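Local atomic coordinates of fimbrial structural subunit (Actinomyces naeslundii, PDB entry 3QDH), a protein that is a structural subunit of Actinomyces type 2 fimbriae and probably mediates interactions with streptococci and host cells during oral biofilm development. Residues D52-S63 and S104-R115; F183-A191 and T197-I205. All coordinates share one frame; numbering follows the deposited sequence.

Contact 1 (D52-S63 and S104-R115); sequences DRLTAVTATEVS and SAVFQGKVTEAR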
ATOM      1  N   ASP A  52      10.652   4.634   2.690  1.00 22.67           N
ATOM      2  CA  ASP A  52      10.955   4.599   4.135  1.00 23.86           C
ATOM      3  C   ASP A  52       9.753   4.635   5.066  1.00 23.70           C
ATOM      4  O   ASP A  52       9.858   4.222   6.218  1.00 24.05           O
ATOM      5  CB  ASP A  52      11.896   5.748   4.521  1.00 24.15           C
ATOM      6  CG  ASP A  52      13.310   5.552   4.020  1.00 26.27           C
ATOM      7  OD1 ASP A  52      13.653   4.440   3.569  1.00 28.68           O
ATOM      8  OD2 ASP A  52      14.100   6.517   4.106  1.00 28.50           O
ATOM      9  N   ARG A  53       8.620   5.139   4.584  1.00 23.77           N
ATOM     10  CA  ARG A  53       7.395   5.169   5.390  1.00 23.70           C
ATOM     11  C   ARG A  53       6.761   3.789   5.527  1.00 23.87           C
ATOM     12  O   ARG A  53       5.839   3.598   6.335  1.00 24.13           O
ATOM     13  CB  ARG A  53       6.385   6.158   4.815  1.00 23.62           C
ATOM     14  CG  ARG A  53       6.722   7.620   5.115  1.00 24.48           C
ATOM     15  CD  ARG A  53       6.002   8.544   4.158  1.00 25.58           C
ATOM     16  NE  ARG A  53       6.614   8.530   2.830  1.00 25.00           N
ATOM     17  CZ  ARG A  53       6.342   9.411   1.877  1.00 25.93           C
ATOM     18  NH1 ARG A  53       5.452  10.377   2.100  1.00 26.62           N
ATOM     19  NH2 ARG A  53       6.957   9.327   0.702  1.00 25.94           N
ATOM     20  N   LEU A  54       7.250   2.836   4.731  1.00 23.22           N
ATOM     21  CA  LEU A  54       6.755   1.466   4.783  1.00 22.90           C
ATOM     22  C   LEU A  54       7.705   0.568   5.576  1.00 23.06           C
ATOM     23  O   LEU A  54       8.915   0.563   5.350  1.00 23.51           O
ATOM     24  CB  LEU A  54       6.487   0.923   3.366  1.00 22.71           C
ATOM     25  CG  LEU A  54       5.495   1.732   2.511  1.00 21.65           C
ATOM     26  CD1 LEU A  54       5.433   1.239   1.046  1.00 21.67           C
ATOM     27  CD2 LEU A  54       4.101   1.735   3.130  1.00 22.58           C
ATOM     28  N   THR A  55       7.146  -0.174   6.524  1.00 23.24           N
ATOM     29  CA  THR A  55       7.952  -1.009   7.399  1.00 23.63           C
ATOM     30  C   THR A  55       7.603  -2.491   7.217  1.00 23.44           C
ATOM     31  O   THR A  55       6.565  -2.831   6.626  1.00 23.52           O
ATOM     32  CB  THR A  55       7.804  -0.569   8.880  1.00 23.58           C
ATOM     33  OG1 THR A  55       8.966  -0.963   9.615  1.00 25.20           O
ATOM     34  CG2 THR A  55       6.550  -1.157   9.517  1.00 23.74           C
ATOM     35  N   ALA A  56       8.478  -3.354   7.739  1.00 23.34           N
ATOM     36  CA  ALA A  56       8.343  -4.805   7.620  1.00 23.07           C
ATOM     37  C   ALA A  56       8.124  -5.210   6.155  1.00 22.79           C
ATOM     38  O   ALA A  56       7.255  -6.026   5.845  1.00 23.11           O
ATOM     39  CB  ALA A  56       7.208  -5.326   8.524  1.00 23.33           C
ATOM     40  N   VAL A  57       8.926  -4.629   5.267  1.00 22.25           N
ATOM     41  CA  VAL A  57       8.730  -4.791   3.827  1.00 21.58           C
ATOM     42  C   VAL A  57       9.095  -6.199   3.359  1.00 21.01           C
ATOM     43  O   VAL A  57      10.043  -6.799   3.862  1.00 21.41           O
ATOM     44  CB  VAL A  57       9.463  -3.705   3.000  1.00 21.20           C
ATOM     45  CG1 VAL A  57       8.957  -2.306   3.402  1.00 21.44           C
ATOM     46  CG2 VAL A  57      10.975  -3.793   3.156  1.00 21.66           C
ATOM     47  N   THR A  58       8.325  -6.709   2.405  1.00 20.59           N
ATOM     48  CA  THR A  58       8.486  -8.071   1.909  1.00 19.93           C
ATOM     49  C   THR A  58       7.764  -8.203   0.571  1.00 19.71           C
ATOM     50  O   THR A  58       7.296  -7.200  -0.005  1.00 19.44           O
ATOM     51  CB  THR A  58       7.974  -9.134   2.958  1.00 20.16           C
ATOM     52  OG1 THR A  58       8.471 -10.440   2.626  1.00 19.53           O
ATOM     53  CG2 THR A  58       6.444  -9.147   3.056  1.00 20.00           C
ATOM     54  N   ALA A  59       7.701  -9.431   0.066  1.00 18.68           N
ATOM     55  CA  ALA A  59       6.948  -9.744  -1.127  1.00 18.33           C
ATOM     56  C   ALA A  59       6.177 -11.043  -0.921  1.00 18.52           C
ATOM     57  O   ALA A  59       6.667 -11.956  -0.252  1.00 18.11           O
ATOM     58  CB  ALA A  59       7.880  -9.849  -2.337  1.00 17.75           C
ATOM     59  N   THR A  60       4.969 -11.099  -1.480  1.00 19.01           N
ATOM     60  CA  THR A  60       4.118 -12.295  -1.444  1.00 19.78           C
ATOM     61  C   THR A  60       3.552 -12.585  -2.835  1.00 19.10           C
ATOM     62  O   THR A  60       3.785 -11.821  -3.776  1.00 18.74           O
ATOM     63  CB  THR A  60       2.915 -12.121  -0.483  1.00 20.04           C
ATOM     64  OG1 THR A  60       2.075 -11.056  -0.956  1.00 22.67           O
ATOM     65  CG2 THR A  60       3.376 -11.819   0.936  1.00 20.89           C
ATOM     66  N   GLU A  61       2.793 -13.676  -2.952  1.00 18.53           N
ATOM     67  CA  GLU A  61       2.088 -14.037  -4.195  1.00 18.92           C
ATOM     68  C   GLU A  61       2.999 -14.091  -5.429  1.00 17.95           C
ATOM     69  O   GLU A  61       2.648 -13.583  -6.499  1.00 18.58           O
ATOM     70  CB  GLU A  61       0.905 -13.092  -4.472  1.00 19.67           C
ATOM     71  CG  GLU A  61      -0.129 -12.980  -3.362  1.00 23.70           C
ATOM     72  CD  GLU A  61      -1.409 -12.277  -3.820  1.00 27.78           C
ATOM     73  OE1 GLU A  61      -1.681 -12.225  -5.038  1.00 30.90           O
ATOM     74  OE2 GLU A  61      -2.153 -11.775  -2.957  1.00 31.54           O
ATOM     75  N   VAL A  62       4.167 -14.702  -5.282  1.00 16.72           N
ATOM     76  CA  VAL A  62       5.091 -14.848  -6.403  1.00 15.91           C
ATOM     77  C   VAL A  62       4.434 -15.793  -7.391  1.00 15.77           C
ATOM     78  O   VAL A  62       3.930 -16.846  -6.991  1.00 14.59           O
ATOM     79  CB  VAL A  62       6.447 -15.410  -5.953  1.00 15.79           C
ATOM     80  CG1 VAL A  62       7.414 -15.502  -7.145  1.00 15.73           C
ATOM     81  CG2 VAL A  62       7.047 -14.527  -4.855  1.00 16.70           C
ATOM     82  N   SER A  63       4.409 -15.402  -8.665  1.00 15.31           N
ATOM     83  CA  SER A  63       3.663 -16.151  -9.669  1.00 15.99           C
ATOM     84  C   SER A  63       4.325 -16.179 -11.036  1.00 15.02           C
ATOM     85  O   SER A  63       5.041 -15.258 -11.417  1.00 14.95           O
ATOM     86  CB  SER A  63       2.247 -15.576  -9.818  1.00 16.25           C
ATOM     87  OG  SER A  63       1.637 -15.434  -8.543  1.00 21.20           O
ATOM     88  N   SER A 104       5.555 -12.371 -11.815  1.00 14.57           N
ATOM     89  CA  SER A 104       5.052 -11.335 -10.913  1.00 15.40           C
ATOM     90  C   SER A 104       5.238 -11.617  -9.425  1.00 15.83           C
ATOM     91  O   SER A 104       5.493 -12.749  -9.010  1.00 15.87           O
ATOM     92  CB  SER A 104       3.571 -11.034 -11.220  1.00 15.22           C
ATOM     93  OG  SER A 104       2.761 -12.167 -10.976  1.00 18.37           O
ATOM     94  N   ALA A 105       5.128 -10.556  -8.629  1.00 15.49           N
ATOM     95  CA  ALA A 105       5.043 -10.661  -7.189  1.00 15.75           C
ATOM     96  C   ALA A 105       4.336  -9.423  -6.661  1.00 16.57           C
ATOM     97  O   ALA A 105       4.197  -8.430  -7.373  1.00 16.42           O
ATOM     98  CB  ALA A 105       6.426 -10.794  -6.572  1.00 15.16           C
ATOM     99  N   VAL A 106       3.883  -9.491  -5.417  1.00 17.24           N
ATOM    100  CA  VAL A 106       3.250  -8.341  -4.779  1.00 17.58           C
ATOM    101  C   VAL A 106       4.189  -7.858  -3.680  1.00 18.03           C
ATOM    102  O   VAL A 106       4.370  -8.542  -2.669  1.00 18.14           O
ATOM    103  CB  VAL A 106       1.862  -8.709  -4.194  1.00 17.89           C
ATOM    104  CG1 VAL A 106       1.250  -7.522  -3.445  1.00 18.16           C
ATOM    105  CG2 VAL A 106       0.911  -9.185  -5.297  1.00 17.48           C
ATOM    106  N   PHE A 107       4.806  -6.696  -3.884  1.00 18.01           N
ATOM    107  CA  PHE A 107       5.653  -6.101  -2.856  1.00 18.23           C
ATOM    108  C   PHE A 107       4.770  -5.333  -1.891  1.00 18.98           C
ATOM    109  O   PHE A 107       3.724  -4.811  -2.287  1.00 19.33           O
ATOM    110  CB  PHE A 107       6.722  -5.205  -3.485  1.00 18.11           C
ATOM    111  CG  PHE A 107       7.721  -5.965  -4.311  1.00 17.63           C
ATOM    112  CD1 PHE A 107       8.929  -6.367  -3.761  1.00 17.47           C
ATOM    113  CD2 PHE A 107       7.427  -6.325  -5.631  1.00 17.19           C
ATOM    114  CE1 PHE A 107       9.847  -7.093  -4.518  1.00 18.54           C
ATOM    115  CE2 PHE A 107       8.336  -7.040  -6.398  1.00 16.91           C
ATOM    116  CZ  PHE A 107       9.552  -7.426  -5.841  1.00 17.49           C
ATOM    117  N   GLN A 108       5.180  -5.269  -0.628  1.00 19.28           N
ATOM    118  CA  GLN A 108       4.311  -4.698   0.394  1.00 20.07           C
ATOM    119  C   GLN A 108       5.051  -4.199   1.617  1.00 19.96           C
ATOM    120  O   GLN A 108       6.168  -4.621   1.906  1.00 19.67           O
ATOM    121  CB  GLN A 108       3.245  -5.720   0.811  1.00 20.20           C
ATOM    122  CG  GLN A 108       3.826  -7.025   1.305  1.00 21.51           C
ATOM    123  CD  GLN A 108       2.779  -8.113   1.399  1.00 24.43           C
ATOM    124  OE1 GLN A 108       2.182  -8.518   0.392  1.00 27.30           O
ATOM    125  NE2 GLN A 108       2.554  -8.600   2.607  1.00 24.36           N
ATOM    126  N   GLY A 109       4.403  -3.300   2.344  1.00 20.52           N
ATOM    127  CA  GLY A 109       4.943  -2.779   3.589  1.00 21.57           C
ATOM    128  C   GLY A 109       3.819  -2.151   4.390  1.00 22.53           C
ATOM    129  O   GLY A 109       2.752  -1.858   3.847  1.00 22.40           O
ATOM    130  N   LYS A 110       4.059  -1.956   5.679  1.00 23.56           N
ATOM    131  CA  LYS A 110       3.063  -1.370   6.579  1.00 25.24           C
ATOM    132  C   LYS A 110       3.243   0.148   6.647  1.00 25.41           C
ATOM    133  O   LYS A 110       4.355   0.625   6.860  1.00 25.91           O
ATOM    134  CB  LYS A 110       3.212  -1.976   7.976  1.00 25.26           C
ATOM    135  CG  LYS A 110       2.060  -1.652   8.918  1.00 27.54           C
ATOM    136  CD  LYS A 110       2.146  -2.429  10.229  1.00 29.49           C
ATOM    137  CE  LYS A 110       2.824  -1.616  11.322  1.00 31.44           C
ATOM    138  NZ  LYS A 110       2.700  -2.290  12.652  1.00 32.93           N
ATOM    139  N   VAL A 111       2.156   0.894   6.469  1.00 26.49           N
ATOM    140  CA  VAL A 111       2.219   2.364   6.472  1.00 27.54           C
ATOM    141  C   VAL A 111       2.418   2.846   7.905  1.00 28.43           C
ATOM    142  O   VAL A 111       1.605   2.543   8.782  1.00 28.36           O
ATOM    143  CB  VAL A 111       0.935   3.014   5.890  1.00 27.71           C
ATOM    144  CG1 VAL A 111       1.044   4.547   5.898  1.00 28.52           C
ATOM    145  CG2 VAL A 111       0.682   2.537   4.485  1.00 27.41           C
ATOM    146  N   THR A 112       3.501   3.580   8.137  1.00 29.20           N
ATOM    147  CA  THR A 112       3.804   4.102   9.470  1.00 30.54           C
ATOM    148  C   THR A 112       3.277   5.529   9.660  1.00 31.17           C
ATOM    149  O   THR A 112       2.857   5.900  10.765  1.00 31.49           O
ATOM    150  CB  THR A 112       5.313   4.037   9.794  1.00 30.54           C
ATOM    151  OG1 THR A 112       6.055   4.788   8.826  1.00 30.75           O
ATOM    152  CG2 THR A 112       5.803   2.590   9.798  1.00 31.00           C
ATOM    153  N   GLU A 113       3.302   6.313   8.582  1.00 31.48           N
ATOM    154  CA  GLU A 113       2.835   7.707   8.596  1.00 32.41           C
ATOM    155  C   GLU A 113       2.810   8.310   7.189  1.00 32.39           C
ATOM    156  O   GLU A 113       3.466   7.805   6.273  1.00 31.91           O
ATOM    157  CB  GLU A 113       3.704   8.571   9.520  1.00 32.58           C
ATOM    158  CG  GLU A 113       5.133   8.769   9.032  1.00 34.67           C
ATOM    159  CD  GLU A 113       6.016   9.439  10.059  1.00 36.82           C
ATOM    160  OE1 GLU A 113       5.485  10.094  10.982  1.00 39.21           O
ATOM    161  OE2 GLU A 113       7.250   9.309   9.945  1.00 37.78           O
ATOM    162  N   ALA A 114       2.066   9.404   7.047  1.00 32.65           N
ATOM    163  CA  ALA A 114       1.866  10.073   5.763  1.00 32.82           C
ATOM    164  C   ALA A 114       3.044  10.929   5.292  1.00 32.97           C
ATOM    165  O   ALA A 114       3.402  10.876   4.113  1.00 32.91           O
ATOM    166  CB  ALA A 114       0.594  10.915   5.806  1.00 32.85           C
ATOM    167  N   ARG A 115       3.627  11.716   6.204  1.00 33.04           N
ATOM    168  CA  ARG A 115       4.656  12.728   5.880  1.00 33.15           C
ATOM    169  C   ARG A 115       4.208  13.681   4.765  1.00 32.77           C
ATOM    170  O   ARG A 115       3.105  14.219   4.839  1.00 33.03           O
ATOM    171  CB  ARG A 115       6.014  12.093   5.562  1.00 33.44           C
ATOM    172  CG  ARG A 115       6.692  11.449   6.746  1.00 35.19           C
ATOM    173  CD  ARG A 115       8.070  10.956   6.373  1.00 37.91           C
ATOM    174  NE  ARG A 115       8.464   9.813   7.193  1.00 40.03           N
ATOM    175  CZ  ARG A 115       9.557   9.078   6.992  1.00 41.22           C
ATOM    176  NH1 ARG A 115      10.390   9.358   5.993  1.00 40.94           N
ATOM    177  NH2 ARG A 115       9.814   8.055   7.798  1.00 40.98           N
TER
HETATM  178  O   HOH W   1      13.472   8.500   5.801  1.00 39.51           O
HETATM  179  O   HOH W   2       1.634 -11.998  -8.386  1.00 21.33           O
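Arg53 and Arg115 pack against each other where one segment enters the sheet and the other leaves. CG of Arg53 lies over one face of the Arg115 guanidinium, 3.5 Å from its NE, and the two guanidinium planes are 19° apart. Each charge has its own acid: Arg115 NE bonds to Glu113 OE2 at 3.0 Å, and Arg53 pairs with Asp51. A bend at chi3 (-75°) turns the Arg53 guanidinium so that NH1 meets Ala114 O in its plane, at 2.9 Å. Arg53 O is gripped twice by Thr112: its N comes nearly along the C=O axis, its OG1 from above the carbonyl plane. Further along, Thr60 and Gln108 cross at about a right angle. Thr60 OG1 donates to Gln108 OE1 at 2.9 Å, from above the amide plane. On the other face of the sheet, Ala59 CB sits over the Phe107 ring, 4.2 Å from its centroid. Ala59 and Val62 both touch Val76 of strand 74-79. Strand 104-111 bonds to strand 23-31 along its far edge. The register slips by one between Thr55 and Thr58 and again between Thr60 and Ser63. The pairing is an antiparallel ladder with two beta bulges, within the Sgo0707 N2-like adhesin domain.

Contact 2 (F183-A191 and T197-I205); sequences FQLYKAKNA and TKDKEGDPI
A short beta hairpin of the SpaA-like prealbumin domain brings Tyr186 between Lys200 and Pro204. CE of Lys200 stands over the Tyr186 ring centre, 3.9 Å from the centroid, a CH-pi contact. The Lys200 ammonium, farther out, adds at most a weak cation-pi attraction. Pro204 CA lies over the opposite face, 4.1 Å above the plane toward the rim; Pro204 CD touches Tyr186 CE2 at 3.7 Å, beyond the ring's outline. Gly202 O meets the ring edge in plane. Contact on both faces limits how the ring can turn. On the other side of the strand, Lys187 lies alongside Glu201, and its NZ forms a salt bridge with Glu201 OE1 at 2.7 Å, on the anti side of the carboxylate. The final bend of the lysine (chi4 -66°) lets NZ also bond Ala188 O at 2.9 Å. Three backbone bonds tie the segments: Ile205 N to Leu185 O at 2.8 Å, Glu201 N to Lys187 O at 3.1 Å and Lys189 N to Asp199 O at 3.0 Å, the last from above the carbonyl plane. Strand 182-188 pairs through Gln184 and Tyr186 with strand 245-254. Ile205 packs on Tyr248 of that strand, and Leu185 on Val223 of strand 220-230.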
ATOM      1  N   PHE A 183     -14.109   8.216  19.701  1.00 38.20           N
ATOM      2  CA  PHE A 183     -14.515   8.429  18.311  1.00 38.39           C
ATOM      3  C   PHE A 183     -14.228   7.191  17.461  1.00 38.51           C
ATOM      4  O   PHE A 183     -13.412   6.343  17.829  1.00 38.21           O
ATOM      5  CB  PHE A 183     -13.762   9.622  17.699  1.00 38.26           C
ATOM      6  CG  PHE A 183     -14.138  10.964  18.278  1.00 38.42           C
ATOM      7  CD1 PHE A 183     -15.148  11.730  17.700  1.00 38.32           C
ATOM      8  CD2 PHE A 183     -13.452  11.484  19.377  1.00 38.41           C
ATOM      9  CE1 PHE A 183     -15.484  12.985  18.223  1.00 38.22           C
ATOM     10  CE2 PHE A 183     -13.779  12.737  19.903  1.00 37.87           C
ATOM     11  CZ  PHE A 183     -14.796  13.486  19.329  1.00 37.63           C
ATOM     12  N   GLN A 184     -14.915   7.102  16.324  1.00 38.97           N
ATOM     13  CA  GLN A 184     -14.675   6.068  15.319  1.00 39.34           C
ATOM     14  C   GLN A 184     -14.711   6.709  13.929  1.00 39.52           C
ATOM     15  O   GLN A 184     -15.504   7.620  13.683  1.00 39.57           O
ATOM     16  CB  GLN A 184     -15.723   4.949  15.420  1.00 39.44           C
ATOM     17  CG  GLN A 184     -15.647   4.122  16.707  1.00 39.73           C
ATOM     18  CD  GLN A 184     -16.361   2.787  16.606  1.00 40.49           C
ATOM     19  OE1 GLN A 184     -17.501   2.704  16.148  1.00 40.74           O
ATOM     20  NE2 GLN A 184     -15.692   1.730  17.055  1.00 40.55           N
ATOM     21  N   LEU A 185     -13.839   6.245  13.035  1.00 39.72           N
ATOM     22  CA  LEU A 185     -13.747   6.794  11.679  1.00 39.87           C
ATOM     23  C   LEU A 185     -14.378   5.879  10.635  1.00 40.08           C
ATOM     24  O   LEU A 185     -14.183   4.661  10.662  1.00 40.01           O
ATOM     25  CB  LEU A 185     -12.289   7.087  11.306  1.00 39.85           C
ATOM     26  CG  LEU A 185     -11.706   8.426  11.764  1.00 39.82           C
ATOM     27  CD1 LEU A 185     -10.189   8.349  11.862  1.00 40.05           C
ATOM     28  CD2 LEU A 185     -12.143   9.570  10.843  1.00 39.51           C
ATOM     29  N   TYR A 186     -15.124   6.484   9.714  1.00 40.30           N
ATOM     30  CA  TYR A 186     -15.803   5.746   8.652  1.00 40.88           C
ATOM     31  C   TYR A 186     -15.452   6.281   7.266  1.00 40.98           C
ATOM     32  O   TYR A 186     -15.138   7.464   7.100  1.00 40.65           O
ATOM     33  CB  TYR A 186     -17.327   5.803   8.840  1.00 40.97           C
ATOM     34  CG  TYR A 186     -17.868   4.998  10.008  1.00 41.79           C
ATOM     35  CD1 TYR A 186     -17.976   5.563  11.283  1.00 42.53           C
ATOM     36  CD2 TYR A 186     -18.296   3.678   9.834  1.00 42.40           C
ATOM     37  CE1 TYR A 186     -18.487   4.832  12.358  1.00 43.09           C
ATOM     38  CE2 TYR A 186     -18.805   2.936  10.904  1.00 42.93           C
ATOM     39  CZ  TYR A 186     -18.899   3.518  12.161  1.00 43.74           C
ATOM     40  OH  TYR A 186     -19.399   2.788  13.222  1.00 43.90           O
ATOM     41  N   LYS A 187     -15.512   5.393   6.277  1.00 41.44           N
ATOM     42  CA  LYS A 187     -15.475   5.782   4.872  1.00 41.87           C
ATOM     43  C   LYS A 187     -16.728   6.599   4.541  1.00 42.24           C
ATOM     44  O   LYS A 187     -17.830   6.243   4.959  1.00 42.49           O
ATOM     45  CB  LYS A 187     -15.416   4.530   3.991  1.00 41.80           C
ATOM     46  CG  LYS A 187     -15.480   4.806   2.498  1.00 41.52           C
ATOM     47  CD  LYS A 187     -15.817   3.552   1.713  1.00 41.08           C
ATOM     48  CE  LYS A 187     -16.047   3.872   0.243  1.00 40.84           C
ATOM     49  NZ  LYS A 187     -17.254   4.718   0.025  1.00 39.18           N
ATOM     50  N   ALA A 188     -16.550   7.698   3.811  1.00 42.72           N
ATOM     51  CA  ALA A 188     -17.667   8.520   3.337  1.00 43.23           C
ATOM     52  C   ALA A 188     -18.243   7.957   2.036  1.00 43.67           C
ATOM     53  O   ALA A 188     -17.513   7.367   1.236  1.00 43.76           O
ATOM     54  CB  ALA A 188     -17.221   9.962   3.141  1.00 42.92           C
ATOM     55  N   LYS A 189     -19.548   8.146   1.835  1.00 44.32           N
ATOM     56  CA  LYS A 189     -20.235   7.659   0.632  1.00 44.68           C
ATOM     57  C   LYS A 189     -19.779   8.442  -0.596  1.00 44.82           C
ATOM     58  O   LYS A 189     -19.336   7.853  -1.583  1.00 44.77           O
ATOM     59  CB  LYS A 189     -21.758   7.740   0.801  1.00 45.00           C
ATOM     60  CG  LYS A 189     -22.531   6.607   0.114  1.00 45.51           C
ATOM     61  CD  LYS A 189     -24.022   6.905   0.021  1.00 46.93           C
ATOM     62  CE  LYS A 189     -24.330   7.884  -1.116  1.00 48.14           C
ATOM     63  NZ  LYS A 189     -25.795   8.134  -1.285  1.00 48.97           N
ATOM     64  N   ASN A 190     -19.888   9.767  -0.529  1.00 44.97           N
ATOM     65  CA  ASN A 190     -19.271  10.637  -1.519  1.00 45.23           C
ATOM     66  C   ASN A 190     -17.854  10.976  -1.067  1.00 45.07           C
ATOM     67  O   ASN A 190     -17.598  12.060  -0.533  1.00 45.05           O
ATOM     68  CB  ASN A 190     -20.100  11.910  -1.746  1.00 45.34           C
ATOM     69  CG  ASN A 190     -19.594  12.745  -2.925  1.00 45.95           C
ATOM     70  OD1 ASN A 190     -18.643  12.369  -3.615  1.00 46.43           O
ATOM     71  ND2 ASN A 190     -20.238  13.884  -3.159  1.00 46.40           N
ATOM     72  N   ALA A 191     -16.942  10.033  -1.293  1.00 44.96           N
ATOM     73  CA  ALA A 191     -15.557  10.140  -0.839  1.00 44.72           C
ATOM     74  C   ALA A 191     -14.792  11.337  -1.404  1.00 44.49           C
ATOM     75  O   ALA A 191     -13.861  11.822  -0.765  1.00 44.68           O
ATOM     76  CB  ALA A 191     -14.801   8.842  -1.123  1.00 44.78           C
ATOM     77  N   THR A 197     -19.644  15.338   3.363  1.00 48.00           N
ATOM     78  CA  THR A 197     -20.990  15.091   3.891  1.00 48.81           C
ATOM     79  C   THR A 197     -20.973  14.096   5.067  1.00 49.12           C
ATOM     80  O   THR A 197     -20.009  13.345   5.242  1.00 49.24           O
ATOM     81  CB  THR A 197     -21.921  14.577   2.748  1.00 48.77           C
ATOM     82  OG1 THR A 197     -21.980  15.555   1.702  1.00 49.15           O
ATOM     83  CG2 THR A 197     -23.333  14.297   3.243  1.00 49.07           C
ATOM     84  N   LYS A 198     -22.041  14.098   5.867  1.00 49.54           N
ATOM     85  CA  LYS A 198     -22.192  13.175   7.001  1.00 49.95           C
ATOM     86  C   LYS A 198     -22.453  11.715   6.598  1.00 50.18           C
ATOM     87  O   LYS A 198     -22.374  10.817   7.439  1.00 50.12           O
ATOM     88  CB  LYS A 198     -23.316  13.650   7.933  1.00 50.00           C
ATOM     89  CG  LYS A 198     -22.967  14.849   8.801  1.00 50.10           C
ATOM     90  CD  LYS A 198     -24.142  15.227   9.705  1.00 50.32           C
ATOM     91  CE  LYS A 198     -23.759  16.274  10.745  1.00 50.51           C
ATOM     92  NZ  LYS A 198     -23.319  17.578  10.166  1.00 50.81           N
ATOM     93  N   ASP A 199     -22.766  11.487   5.321  1.00 50.61           N
ATOM     94  CA  ASP A 199     -23.113  10.151   4.815  1.00 51.02           C
ATOM     95  C   ASP A 199     -21.948   9.159   4.847  1.00 51.08           C
ATOM     96  O   ASP A 199     -20.894   9.405   4.256  1.00 51.22           O
ATOM     97  CB  ASP A 199     -23.693  10.249   3.400  1.00 51.18           C
ATOM     98  CG  ASP A 199     -25.143  10.682   3.396  1.00 51.74           C
ATOM     99  OD1 ASP A 199     -25.411  11.862   3.088  1.00 52.58           O
ATOM    100  OD2 ASP A 199     -26.014   9.845   3.719  1.00 52.30           O
ATOM    101  N   LYS A 200     -22.160   8.034   5.528  1.00 51.15           N
ATOM    102  CA  LYS A 200     -21.105   7.045   5.755  1.00 51.22           C
ATOM    103  C   LYS A 200     -21.520   5.631   5.339  1.00 51.25           C
ATOM    104  O   LYS A 200     -22.705   5.362   5.116  1.00 51.33           O
ATOM    105  CB  LYS A 200     -20.668   7.063   7.230  1.00 51.25           C
ATOM    106  CG  LYS A 200     -21.650   6.404   8.205  1.00 51.34           C
ATOM    107  CD  LYS A 200     -21.229   6.602   9.660  1.00 51.52           C
ATOM    108  CE  LYS A 200     -21.986   5.675  10.607  1.00 51.56           C
ATOM    109  NZ  LYS A 200     -23.447   5.976  10.696  1.00 51.26           N
ATOM    110  N   GLU A 201     -20.532   4.742   5.232  1.00 51.07           N
ATOM    111  CA  GLU A 201     -20.766   3.313   5.010  1.00 51.01           C
ATOM    112  C   GLU A 201     -19.591   2.483   5.532  1.00 50.63           C
ATOM    113  O   GLU A 201     -18.502   3.013   5.777  1.00 50.71           O
ATOM    114  CB  GLU A 201     -21.041   3.008   3.526  1.00 51.07           C
ATOM    115  CG  GLU A 201     -19.823   3.101   2.607  1.00 52.11           C
ATOM    116  CD  GLU A 201     -20.138   2.760   1.160  1.00 53.13           C
ATOM    117  OE1 GLU A 201     -19.607   3.449   0.264  1.00 53.35           O
ATOM    118  OE2 GLU A 201     -20.914   1.809   0.911  1.00 54.03           O
ATOM    119  N   GLY A 202     -19.824   1.184   5.706  1.00 50.14           N
ATOM    120  CA  GLY A 202     -18.777   0.256   6.131  1.00 49.39           C
ATOM    121  C   GLY A 202     -18.576   0.201   7.634  1.00 48.90           C
ATOM    122  O   GLY A 202     -19.285   0.864   8.394  1.00 48.86           O
ATOM    123  N   ASP A 203     -17.607  -0.606   8.057  1.00 48.14           N
ATOM    124  CA  ASP A 203     -17.242  -0.719   9.464  1.00 47.49           C
ATOM    125  C   ASP A 203     -16.201   0.343   9.853  1.00 46.65           C
ATOM    126  O   ASP A 203     -15.591   0.961   8.973  1.00 46.74           O
ATOM    127  CB  ASP A 203     -16.720  -2.130   9.759  1.00 47.69           C
ATOM    128  CG  ASP A 203     -17.822  -3.180   9.749  1.00 48.66           C
ATOM    129  OD1 ASP A 203     -18.977  -2.847   9.396  1.00 49.55           O
ATOM    130  OD2 ASP A 203     -17.534  -4.347  10.098  1.00 49.43           O
ATOM    131  N   PRO A 204     -16.010   0.577  11.168  1.00 45.71           N
ATOM    132  CA  PRO A 204     -14.980   1.510  11.633  1.00 44.79           C
ATOM    133  C   PRO A 204     -13.582   1.182  11.101  1.00 43.92           C
ATOM    134  O   PRO A 204     -13.237   0.008  10.929  1.00 44.03           O
ATOM    135  CB  PRO A 204     -15.019   1.336  13.152  1.00 44.74           C
ATOM    136  CG  PRO A 204     -16.426   0.963  13.436  1.00 45.23           C
ATOM    137  CD  PRO A 204     -16.863   0.110  12.281  1.00 45.61           C
ATOM    138  N   ILE A 205     -12.792   2.222  10.851  1.00 42.70           N
ATOM    139  CA  ILE A 205     -11.446   2.078  10.303  1.00 41.41           C
ATOM    140  C   ILE A 205     -10.418   1.861  11.413  1.00 40.95           C
ATOM    141  O   ILE A 205     -10.365   2.624  12.383  1.00 40.84           O
ATOM    142  CB  ILE A 205     -11.066   3.311   9.438  1.00 41.28           C
ATOM    143  CG1 ILE A 205     -11.990   3.406   8.220  1.00 40.55           C
ATOM    144  CG2 ILE A 205      -9.603   3.250   8.995  1.00 41.03           C
ATOM    145  CD1 ILE A 205     -12.084   4.785   7.616  1.00 39.17           C
TER

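How the contacts relate
Along the chain, contact 1 closes before contact 2 opens. Their centres are about 26 Å apart and their nearest atoms about 11 Å, so they do not touch. They share no sheet. Contact 1 belongs to the Sgo0707 N2-like part, in a sheet with strands 7-8 and 23-31. Contact 2 belongs to the SpaA-like part, in a sheet with strands 213-214, 245-254 and 268-274. Strands 118-131 and 154-165 pair with each other and lie between the contacts in sequence. This fits two autonomous modules placed end to end in an elongated shaft subunit. The zinc ligands Asp70, Asp73 and Glu90 come between the segments of contact 1 in sequence, with the ion about 11 Å from the Val62 side chain.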